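PDB 5EZ7: probable FAD-dependent oxidoreductase PA4991 from Pseudomonas aeruginosa PAO1, which binds one FAD per monomer and probably acts as an FAD-dependent oxidoreductase of the DAO family, with a physiological substrate that is still unknown. Local coordinates for residues N324-R327 with A331-A334. Residues are numbered along the deposited sequence; the frame is centred on the assembly and turned at random.
Sequences NLLR and AFLA
Phe332, the first residue of strand 332-336, sets its ring against Asn324 and the loop that leads up to that strand, and the closest approaches are made by CE2 and CZ at the far end of the ring. Its CG stands anti to the backbone N (chi1 174°), which carries the ring across toward residues 324-326. Asn324 meets it through its aliphatic part: CB lies 3.6 Å from Phe332 CE2, and the amide carbon CG follows at 3.8 Å from Phe332 CZ. The two side chains cross at about a right angle, with the amide plane turned 46° from the ring. The polar end is held from outside the contact: ND2 donates to the carbonyl oxygens of Ala321 and Ala223 and so fixes the rotation of the amide beside the phenyl group. Leu325 contributes only its backbone here; its carbonyl O sits at the ring edge, near the ring plane, 3.6 Å from Phe332 CE2. Pro222, Pro320 and Trp343 also touch the ring, which is buried.

Packing slackens along the loop. Leu326 approaches obliquely, its CG 4.2 Å from Phe332 CD2, while the side chains of Leu325 and Arg327 lead away from the strand on the exposed side. The example illustrates how one aromatic residue can close a short connection: its backbone pairs with Trp343 in the neighbouring strand 339-343, and its side chain packs on the preceding loop. This is hydrophobic packing at the edge strand of the Rossmann-type, FAD-binding sheet, with the Phe332 side chain about 10 Å from the cofactor.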
loop_
_atom_site.group_PDB
_atom_site.type_symbol
_atom_site.label_atom_id
_atom_site.label_comp_id
_atom_site.label_asym_id
_atom_site.label_seq_id
_atom_site.Cartn_x
_atom_site.Cartn_y
_atom_site.Cartn_z
ATOM N N ASN A 324 20.397 6.129 3.585
ATOM C CA ASN A 324 20.208 6.679 2.220
ATOM C C ASN A 324 19.905 8.185 2.145
ATOM O O ASN A 324 19.417 8.775 3.091
ATOM C CB ASN A 324 19.038 5.975 1.492
ATOM C CG ASN A 324 19.215 4.492 1.428
ATOM O OD1 ASN A 324 20.103 4.011 0.751
ATOM N ND2 ASN A 324 18.422 3.762 2.172
ATOM N N LEU A 325 20.121 8.770 0.965
ATOM C CA LEU A 325 19.714 10.150 0.677
ATOM C C LEU A 325 18.192 10.250 0.465
ATOM O O LEU A 325 17.723 10.017 -0.625
ATOM C CB LEU A 325 20.512 10.681 -0.530
ATOM C CG LEU A 325 20.451 12.165 -0.896
ATOM C CD1 LEU A 325 20.643 13.041 0.321
ATOM C CD2 LEU A 325 21.513 12.528 -1.928
ATOM N N LEU A 326 17.448 10.579 1.524
ATOM C CA LEU A 326 15.970 10.643 1.531
ATOM C C LEU A 326 15.451 12.057 1.630
ATOM O O LEU A 326 16.076 12.902 2.255
ATOM C CB LEU A 326 15.371 9.997 2.799
ATOM C CG LEU A 326 15.103 8.513 2.951
ATOM C CD1 LEU A 326 16.412 7.803 3.093
ATOM C CD2 LEU A 326 14.260 8.241 4.191
ATOM N N ARG A 327 14.254 12.267 1.086
ATOM C CA ARG A 327 13.365 13.360 1.471
ATOM C C ARG A 327 12.174 12.718 2.188
ATOM O O ARG A 327 11.515 11.854 1.611
ATOM C CB ARG A 327 12.890 14.104 0.226
ATOM C CG ARG A 327 13.947 15.001 -0.375
ATOM C CD ARG A 327 13.408 15.762 -1.555
ATOM N NE ARG A 327 14.336 16.827 -1.923
ATOM C CZ ARG A 327 14.049 17.866 -2.716
ATOM N NH1 ARG A 327 12.844 17.996 -3.275
ATOM N NH2 ARG A 327 14.986 18.781 -2.966
ATOM N N ALA A 331 8.251 9.358 -1.868
ATOM C CA ALA A 331 8.672 8.041 -2.261
ATOM C C ALA A 331 10.185 8.092 -2.343
ATOM O O ALA A 331 10.755 9.167 -2.448
ATOM C CB ALA A 331 8.082 7.685 -3.620
ATOM N N PHE A 332 10.823 6.934 -2.241
ATOM C CA PHE A 332 12.279 6.813 -2.421
ATOM C C PHE A 332 12.606 5.979 -3.697
ATOM O O PHE A 332 12.031 4.887 -3.930
ATOM C CB PHE A 332 12.901 6.175 -1.169
ATOM C CG PHE A 332 14.366 5.871 -1.310
ATOM C CD1 PHE A 332 14.799 4.690 -1.904
ATOM C CD2 PHE A 332 15.325 6.802 -0.912
ATOM C CE1 PHE A 332 16.152 4.453 -2.053
ATOM C CE2 PHE A 332 16.682 6.564 -1.099
ATOM C CZ PHE A 332 17.092 5.386 -1.648
ATOM N N LEU A 333 13.537 6.480 -4.494
ATOM C CA LEU A 333 14.045 5.760 -5.644
ATOM C C LEU A 333 15.538 5.906 -5.763
ATOM O O LEU A 333 16.062 6.975 -5.539
ATOM C CB LEU A 333 13.403 6.291 -6.911
ATOM C CG LEU A 333 13.686 5.552 -8.230
ATOM C CD1 LEU A 333 13.285 4.108 -8.208
ATOM C CD2 LEU A 333 12.917 6.248 -9.327
ATOM N N ALA A 334 16.200 4.816 -6.132
ATOM C CA ALA A 334 17.602 4.802 -6.466
ATOM C C ALA A 334 17.850 4.009 -7.756
ATOM O O ALA A 334 17.000 3.216 -8.190
ATOM C CB ALA A 334 18.355 4.159 -5.342
#